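TIR-NB-LRR type resistance protein RPV1 (Vitis rotundifolia, PDB 5KU7) belongs to the TIR-NB-LRR class of plant disease-resistance proteins, modelled here as its TIR domain, a signalling module of flavodoxin-like fold. Local coordinates at residues Glu81-Met86 with Ile130-Thr135; Cys88-Gly93 with Leu137-Asn142. One frame throughout, in Å; residues are numbered along the deposited sequence.

Interaction 1. Residues Glu81-Met86 with Ile130-Thr135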
ATOM      1  N   GLU A  81      -4.484   6.614 -23.015  1.00 48.10           N
ATOM      2  CA  GLU A  81      -5.161   7.257 -21.895  1.00 48.83           C
ATOM      3  C   GLU A  81      -4.605   8.640 -21.608  1.00 45.45           C
ATOM      4  O   GLU A  81      -5.340   9.625 -21.470  1.00 45.55           O
ATOM      5  CB  GLU A  81      -5.013   6.403 -20.641  1.00 46.64           C
ATOM      6  CG  GLU A  81      -6.185   6.458 -19.725  1.00 46.10           C
ATOM      7  CD  GLU A  81      -6.186   5.308 -18.760  1.00 50.84           C
ATOM      8  OE1 GLU A  81      -5.382   5.346 -17.796  1.00 45.99           O
ATOM      9  OE2 GLU A  81      -6.964   4.347 -18.990  1.00 54.46           O
ATOM     10  N   LEU A  82      -3.285   8.682 -21.503  1.00 42.08           N
ATOM     11  CA  LEU A  82      -2.565   9.891 -21.164  1.00 42.07           C
ATOM     12  C   LEU A  82      -2.717  10.963 -22.220  1.00 40.99           C
ATOM     13  O   LEU A  82      -2.801  12.145 -21.890  1.00 53.22           O
ATOM     14  CB  LEU A  82      -1.078   9.583 -20.962  1.00 38.73           C
ATOM     15  CG  LEU A  82      -0.246  10.764 -20.466  1.00 38.00           C
ATOM     16  CD1 LEU A  82      -0.797  11.310 -19.151  1.00 35.62           C
ATOM     17  CD2 LEU A  82       1.211  10.364 -20.336  1.00 39.06           C
ATOM     18  N   VAL A  83      -2.732  10.559 -23.487  1.00 38.49           N
ATOM     19  CA  VAL A  83      -2.920  11.516 -24.590  1.00 34.93           C
ATOM     20  C   VAL A  83      -4.280  12.186 -24.477  1.00 37.11           C
ATOM     21  O   VAL A  83      -4.393  13.400 -24.599  1.00 45.83           O
ATOM     22  CB  VAL A  83      -2.794  10.850 -25.966  1.00 45.08           C
ATOM     23  CG1 VAL A  83      -3.184  11.834 -27.068  1.00 52.99           C
ATOM     24  CG2 VAL A  83      -1.375  10.340 -26.183  1.00 48.76           C
ATOM     25  N   LYS A  84      -5.315  11.385 -24.237  1.00 41.23           N
ATOM     26  CA  LYS A  84      -6.661  11.910 -24.037  1.00 42.77           C
ATOM     27  C   LYS A  84      -6.699  12.897 -22.876  1.00 44.56           C
ATOM     28  O   LYS A  84      -7.307  13.956 -22.972  1.00 49.28           O
ATOM     29  CB  LYS A  84      -7.656  10.776 -23.761  1.00 39.42           C
ATOM     30  CG  LYS A  84      -9.076  11.279 -23.557  1.00 36.30           C
ATOM     31  CD  LYS A  84      -9.605  11.939 -24.879  1.00 39.35           C
ATOM     32  CE  LYS A  84     -11.024  12.471 -24.711  1.00 40.84           C
ATOM     33  NZ  LYS A  84     -11.620  12.974 -26.004  1.00 62.66           N
ATOM     34  N   ILE A  85      -6.047  12.529 -21.781  1.00 46.27           N
ATOM     35  CA  ILE A  85      -5.992  13.354 -20.581  1.00 44.09           C
ATOM     36  C   ILE A  85      -5.374  14.709 -20.871  1.00 44.45           C
ATOM     37  O   ILE A  85      -5.876  15.743 -20.443  1.00 44.23           O
ATOM     38  CB  ILE A  85      -5.184  12.644 -19.471  1.00 41.15           C
ATOM     39  CG1 ILE A  85      -6.010  11.496 -18.890  1.00 38.26           C
ATOM     40  CG2 ILE A  85      -4.787  13.617 -18.378  1.00 36.61           C
ATOM     41  CD1 ILE A  85      -5.200  10.461 -18.112  1.00 29.35           C
ATOM     42  N   MET A  86      -4.282  14.699 -21.616  1.00 47.25           N
ATOM     43  CA  MET A  86      -3.595  15.935 -21.927  1.00 48.97           C
ATOM     44  C   MET A  86      -4.364  16.791 -22.937  1.00 57.99           C
ATOM     45  O   MET A  86      -4.287  18.023 -22.895  1.00 58.89           O
ATOM     46  CB  MET A  86      -2.193  15.616 -22.425  1.00 50.22           C
ATOM     47  CG  MET A  86      -1.344  14.909 -21.371  1.00 48.43           C
ATOM     48  SD  MET A  86      -1.346  15.759 -19.766  1.00 53.11           S
ATOM     49  CE  MET A  86      -0.635  17.333 -20.224  1.00 48.30           C
ATOM     50  N   ILE A 130       4.157   6.968 -31.591  1.00 61.78           N
ATOM     51  CA  ILE A 130       5.228   7.345 -30.656  1.00 62.78           C
ATOM     52  C   ILE A 130       5.382   8.847 -30.359  1.00 62.92           C
ATOM     53  O   ILE A 130       5.560   9.233 -29.201  1.00 60.81           O
ATOM     54  CB  ILE A 130       6.580   6.816 -31.161  1.00 67.45           C
ATOM     55  CG1 ILE A 130       6.666   5.305 -30.931  1.00 66.58           C
ATOM     56  CG2 ILE A 130       7.736   7.555 -30.485  1.00 67.46           C
ATOM     57  CD1 ILE A 130       7.989   4.688 -31.318  1.00 69.32           C
ATOM     58  N   PRO A 131       5.334   9.697 -31.397  1.00 63.75           N
ATOM     59  CA  PRO A 131       5.446  11.154 -31.203  1.00 63.06           C
ATOM     60  C   PRO A 131       4.437  11.769 -30.210  1.00 61.63           C
ATOM     61  O   PRO A 131       4.865  12.477 -29.294  1.00 61.49           O
ATOM     62  CB  PRO A 131       5.210  11.700 -32.616  1.00 63.87           C
ATOM     63  CG  PRO A 131       5.718  10.626 -33.500  1.00 60.49           C
ATOM     64  CD  PRO A 131       5.326   9.339 -32.826  1.00 65.70           C
ATOM     65  N   ARG A 132       3.138  11.531 -30.390  1.00 60.26           N
ATOM     66  CA  ARG A 132       2.126  12.087 -29.487  1.00 58.45           C
ATOM     67  C   ARG A 132       2.221  11.462 -28.090  1.00 60.12           C
ATOM     68  O   ARG A 132       1.838  12.077 -27.085  1.00 56.02           O
ATOM     69  CB  ARG A 132       0.727  11.912 -30.079  1.00 64.70           C
ATOM     70  CG  ARG A 132       0.512  12.825 -31.285  1.00 80.84           C
ATOM     71  CD  ARG A 132      -0.942  12.981 -31.678  1.00 90.79           C
ATOM     72  NE  ARG A 132      -1.693  13.654 -30.625  1.00 93.82           N
ATOM     73  CZ  ARG A 132      -2.870  14.242 -30.803  1.00 97.64           C
ATOM     74  NH1 ARG A 132      -3.422  14.278 -32.012  1.00101.19           N
ATOM     75  NH2 ARG A 132      -3.474  14.824 -29.776  1.00 95.74           N
ATOM     76  N   TRP A 133       2.726  10.230 -28.046  1.00 59.96           N
ATOM     77  CA  TRP A 133       2.955   9.523 -26.797  1.00 56.46           C
ATOM     78  C   TRP A 133       4.087  10.210 -26.044  1.00 59.13           C
ATOM     79  O   TRP A 133       3.961  10.518 -24.858  1.00 54.05           O
ATOM     80  CB  TRP A 133       3.303   8.054 -27.052  1.00 49.31           C
ATOM     81  CG  TRP A 133       2.131   7.149 -27.273  1.00 48.51           C
ATOM     82  CD1 TRP A 133       0.816   7.420 -27.017  1.00 50.32           C
ATOM     83  CD2 TRP A 133       2.169   5.814 -27.800  1.00 53.43           C
ATOM     84  NE1 TRP A 133       0.033   6.336 -27.355  1.00 49.79           N
ATOM     85  CE2 TRP A 133       0.841   5.339 -27.837  1.00 49.67           C
ATOM     86  CE3 TRP A 133       3.198   4.973 -28.244  1.00 59.92           C
ATOM     87  CZ2 TRP A 133       0.518   4.062 -28.301  1.00 50.59           C
ATOM     88  CZ3 TRP A 133       2.871   3.700 -28.705  1.00 59.65           C
ATOM     89  CH2 TRP A 133       1.544   3.261 -28.731  1.00 50.68           C
ATOM     90  N   ARG A 134       5.190  10.453 -26.754  1.00 56.07           N
ATOM     91  CA  ARG A 134       6.358  11.115 -26.180  1.00 58.98           C
ATOM     92  C   ARG A 134       5.984  12.512 -25.707  1.00 61.76           C
ATOM     93  O   ARG A 134       6.455  12.990 -24.674  1.00 65.34           O
ATOM     94  CB  ARG A 134       7.501  11.211 -27.199  1.00 62.86           C
ATOM     95  CG  ARG A 134       8.049   9.871 -27.666  1.00 64.61           C
ATOM     96  CD  ARG A 134       9.464  10.008 -28.226  1.00 65.13           C
ATOM     97  NE  ARG A 134      10.415   9.452 -27.269  1.00 72.20           N
ATOM     98  CZ  ARG A 134      11.028   8.280 -27.398  1.00 73.08           C
ATOM     99  NH1 ARG A 134      10.821   7.534 -28.481  1.00 64.59           N
ATOM    100  NH2 ARG A 134      11.864   7.861 -26.447  1.00 75.32           N
ATOM    101  N   THR A 135       5.141  13.173 -26.486  1.00 58.30           N
ATOM    102  CA  THR A 135       4.703  14.514 -26.149  1.00 54.25           C
ATOM    103  C   THR A 135       3.850  14.510 -24.878  1.00 51.30           C
ATOM    104  O   THR A 135       4.032  15.344 -23.986  1.00 54.59           O
ATOM    105  CB  THR A 135       3.921  15.134 -27.311  1.00 52.72           C
ATOM    106  OG1 THR A 135       4.836  15.467 -28.357  1.00 63.38           O
ATOM    107  CG2 THR A 135       3.199  16.387 -26.870  1.00 51.61           C
TER

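Interaction 2. Residues Cys88-Gly93 with Leu137-Asn142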
ATOM      1  N   CYS A  88      -7.699  16.916 -23.079  1.00 49.68           N
ATOM      2  CA  CYS A  88      -8.765  17.534 -22.290  1.00 53.52           C
ATOM      3  C   CYS A  88      -8.194  18.678 -21.483  1.00 56.41           C
ATOM      4  O   CYS A  88      -8.913  19.564 -21.030  1.00 62.80           O
ATOM      5  CB  CYS A  88      -9.409  16.531 -21.335  1.00 48.32           C
ATOM      6  SG  CYS A  88     -10.246  15.193 -22.150  1.00 55.00           S
ATOM      7  N   GLN A  89      -6.884  18.630 -21.300  1.00 50.08           N
ATOM      8  CA  GLN A  89      -6.173  19.622 -20.522  1.00 54.02           C
ATOM      9  C   GLN A  89      -6.031  20.914 -21.316  1.00 57.46           C
ATOM     10  O   GLN A  89      -6.238  21.998 -20.782  1.00 65.14           O
ATOM     11  CB  GLN A  89      -4.816  19.059 -20.118  1.00 52.89           C
ATOM     12  CG  GLN A  89      -4.295  19.559 -18.812  1.00 57.37           C
ATOM     13  CD  GLN A  89      -3.143  20.493 -18.974  1.00 58.52           C
ATOM     14  OE1 GLN A  89      -2.885  20.987 -20.065  1.00 61.73           O
ATOM     15  NE2 GLN A  89      -2.403  20.705 -17.894  1.00 59.33           N
ATOM     16  N   LYS A  90      -5.672  20.789 -22.592  1.00 58.08           N
ATOM     17  CA  LYS A  90      -5.603  21.930 -23.504  1.00 62.09           C
ATOM     18  C   LYS A  90      -6.998  22.463 -23.834  1.00 66.76           C
ATOM     19  O   LYS A  90      -7.310  23.613 -23.568  1.00 65.29           O
ATOM     20  CB  LYS A  90      -4.895  21.534 -24.803  1.00 70.03           C
ATOM     21  CG  LYS A  90      -3.586  20.784 -24.616  1.00 74.98           C
ATOM     22  CD  LYS A  90      -2.889  20.540 -25.955  1.00 82.03           C
ATOM     23  CE  LYS A  90      -1.823  19.452 -25.835  1.00 78.41           C
ATOM     24  NZ  LYS A  90      -2.431  18.126 -25.533  1.00 72.52           N
ATOM     25  N   ASP A  91      -7.849  21.587 -24.367  1.00 75.25           N
ATOM     26  CA  ASP A  91      -9.138  21.970 -24.953  1.00 78.04           C
ATOM     27  C   ASP A  91     -10.246  22.168 -23.912  1.00 76.91           C
ATOM     28  O   ASP A  91     -11.039  23.103 -24.016  1.00 78.98           O
ATOM     29  CB  ASP A  91      -9.584  20.915 -25.974  1.00 82.84           C
ATOM     30  CG  ASP A  91      -8.711  20.892 -27.218  1.00 91.53           C
ATOM     31  OD1 ASP A  91      -7.802  21.743 -27.327  1.00 95.80           O
ATOM     32  OD2 ASP A  91      -8.940  20.025 -28.092  1.00 92.09           O
ATOM     33  N   LEU A  92     -10.315  21.284 -22.923  1.00 73.29           N
ATOM     34  CA  LEU A  92     -11.234  21.468 -21.805  1.00 71.14           C
ATOM     35  C   LEU A  92     -10.468  22.142 -20.676  1.00 70.37           C
ATOM     36  O   LEU A  92      -9.324  22.553 -20.866  1.00 80.44           O
ATOM     37  CB  LEU A  92     -11.826  20.134 -21.345  1.00 68.56           C
ATOM     38  CG  LEU A  92     -12.696  19.368 -22.342  1.00 71.34           C
ATOM     39  CD1 LEU A  92     -11.972  19.083 -23.655  1.00 75.64           C
ATOM     40  CD2 LEU A  92     -13.208  18.087 -21.712  1.00 66.05           C
ATOM     41  N   GLY A  93     -11.070  22.249 -19.500  1.00 62.69           N
ATOM     42  CA  GLY A  93     -10.380  22.870 -18.375  1.00 60.28           C
ATOM     43  C   GLY A  93      -9.801  21.832 -17.443  1.00 53.57           C
ATOM     44  O   GLY A  93      -9.720  22.037 -16.240  1.00 59.09           O
ATOM     45  N   LEU A 137       3.768  12.281 -22.404  1.00 56.56           N
ATOM     46  CA  LEU A 137       4.607  11.970 -21.249  1.00 53.25           C
ATOM     47  C   LEU A 137       5.374  13.205 -20.810  1.00 51.95           C
ATOM     48  O   LEU A 137       5.339  13.586 -19.640  1.00 54.89           O
ATOM     49  CB  LEU A 137       5.585  10.839 -21.566  1.00 45.46           C
ATOM     50  CG  LEU A 137       4.986   9.440 -21.660  1.00 48.15           C
ATOM     51  CD1 LEU A 137       6.025   8.461 -22.194  1.00 50.85           C
ATOM     52  CD2 LEU A 137       4.440   8.982 -20.304  1.00 41.79           C
ATOM     53  N   THR A 138       6.041  13.839 -21.771  1.00 48.70           N
ATOM     54  CA  THR A 138       6.890  14.994 -21.505  1.00 49.58           C
ATOM     55  C   THR A 138       6.111  16.163 -20.908  1.00 54.58           C
ATOM     56  O   THR A 138       6.563  16.792 -19.948  1.00 60.69           O
ATOM     57  CB  THR A 138       7.588  15.461 -22.799  1.00 50.29           C
ATOM     58  OG1 THR A 138       8.331  14.371 -23.355  1.00 58.21           O
ATOM     59  CG2 THR A 138       8.541  16.629 -22.525  1.00 46.75           C
ATOM     60  N   GLU A 139       4.944  16.453 -21.475  1.00 55.16           N
ATOM     61  CA  GLU A 139       4.078  17.505 -20.943  1.00 56.34           C
ATOM     62  C   GLU A 139       3.574  17.166 -19.532  1.00 59.93           C
ATOM     63  O   GLU A 139       3.659  17.980 -18.610  1.00 55.61           O
ATOM     64  CB  GLU A 139       2.897  17.752 -21.887  1.00 55.54           C
ATOM     65  CG  GLU A 139       3.296  18.420 -23.201  1.00 62.31           C
ATOM     66  CD  GLU A 139       2.112  18.741 -24.086  1.00 69.99           C
ATOM     67  OE1 GLU A 139       0.968  18.462 -23.680  1.00 72.97           O
ATOM     68  OE2 GLU A 139       2.321  19.293 -25.186  1.00 79.31           O
ATOM     69  N   ALA A 140       3.059  15.950 -19.371  1.00 61.62           N
ATOM     70  CA  ALA A 140       2.494  15.525 -18.097  1.00 49.27           C
ATOM     71  C   ALA A 140       3.526  15.616 -16.971  1.00 44.33           C
ATOM     72  O   ALA A 140       3.192  16.012 -15.857  1.00 39.21           O
ATOM     73  CB  ALA A 140       1.964  14.126 -18.209  1.00 39.02           C
ATOM     74  N   ALA A 141       4.773  15.260 -17.272  1.00 43.81           N
ATOM     75  CA  ALA A 141       5.825  15.207 -16.259  1.00 50.05           C
ATOM     76  C   ALA A 141       6.331  16.597 -15.871  1.00 58.82           C
ATOM     77  O   ALA A 141       7.054  16.747 -14.885  1.00 65.47           O
ATOM     78  CB  ALA A 141       6.982  14.352 -16.750  1.00 48.99           C
ATOM     79  N   ASN A 142       5.959  17.612 -16.648  1.00 58.94           N
ATOM     80  CA  ASN A 142       6.352  18.980 -16.322  1.00 53.99           C
ATOM     81  C   ASN A 142       5.285  19.701 -15.533  1.00 51.93           C
ATOM     82  O   ASN A 142       5.461  20.850 -15.156  1.00 62.56           O
ATOM     83  CB  ASN A 142       6.665  19.778 -17.579  1.00 60.13           C
ATOM     84  CG  ASN A 142       8.123  19.719 -17.952  1.00 71.39           C
ATOM     85  OD1 ASN A 142       8.516  18.990 -18.857  1.00 76.13           O
ATOM     86  ND2 ASN A 142       8.937  20.493 -17.253  1.00 81.34           N
TER

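Interaction 1. Residues Glu81-Met86 with Ile130-Thr135
At the indole of Trp133, the edge is what Val83 uses: CG2 of the valine meets CD1 of the ring at 3.7 Å, lying in the ring plane beside the pyrrole and not stacked over it. The other flat group, the guanidinium of Arg132, receives the second methyl of the same valine obliquely, with Val83 CG1 4.0 Å from Arg132 NH2. One small branched side chain thus serves two large ones, crossing each at about a right angle. The division follows from its first torsion (chi1 172°), which sets CG1 opposite the backbone N and leaves CG2 beside that N. CG2 also rests against the backbone of the facing segment, 3.8 Å from Arg132 O.

Both flat groups are positioned by polar partners on the helix that carries Val83. Trp133 NE1 is hydrogen-bonded to Asp80 OD1, which should limit rotation of the indole, while its ring also meets Tyr122. Arg132, bent at chi3 (65°), carries NH2 past the valine to a salt bridge with Glu87 at the exposed side of the contact. No hydrogen bond joins the two segments themselves; they meet by van der Waals contact alone, centred on Val83, and the backbones come nearest at Val83 and Trp133, whose CA atoms are 6.6 Å apart. A valine whose two methyls meet an indole edge and a guanidinium is part of the helix-helix packing that joins 76-91 to 130-141 in the flavodoxin-like alpha/beta fold of the TIR domain.

Interaction 2. Residues Cys88-Gly93 with Leu137-Asn142
Lys90 and Glu139 are the two residues that touch here, and they do so at the surface, through the ends of long side chains. The nearest approach is made by carbon: Lys90 CE lies 3.7 Å from Glu139 OE1. The ammonium follows a little farther off, with Lys90 NZ at 3.9 Å from Glu139 OE1, which makes a long salt bridge and not a hydrogen bond. The other carboxylate oxygen takes a lesser part, Glu139 OE2 standing 4.2 Å from Lys90 CE. The two side chains cross at about a right angle. Glutamate reaches out extended beyond CG (chi2 -176°), whereas lysine runs straight as far as CE and then bends at its last torsion (chi4 66°). That final turn is consistent with a second attraction on NZ, a weak hydrogen bond to Met86 O one helical turn back. The ammonium thus has two partners, one long and one weak, and its hold on Glu139 is probably modest.

The firm packing lies on the inward side of the same helices. Leu137 is buried against Leu79 and Val108, Ala141 against Phe100 and Val108, and Ala140 rests on Met86; the aliphatic part of Glu139 leans on that methionine too. Set against this, the Lys90-Glu139 pair is loose, burying just 58 Å² between the segments, with an exposed lysine and a partly exposed glutamate. Here an apolar interior is bordered by a long ion pair where helices 76-91 and 130-141, both with an inward apolar face, end near strand 95-101 of the parallel TIR-domain sheet.

Overall arrangement
From the N terminus, the chain passes through strands 8-14, 38-39 and 61-68 before entering helix 76-91, which supplies the first segment of each contact. It then runs through strand 95-101 and helices 105-110 and 113-122, and only in helix 130-141 do both loops close: interaction 1 first, at 130-135, then interaction 2, at 137-142. Because the segments alternate along the sequence, the two closures cross. Their centres are 9 Å apart, and they are joined by packing of Leu82 on Leu137 and on Ala140. Together they tie one pair of helices that pack against each other, next to the parallel sheet.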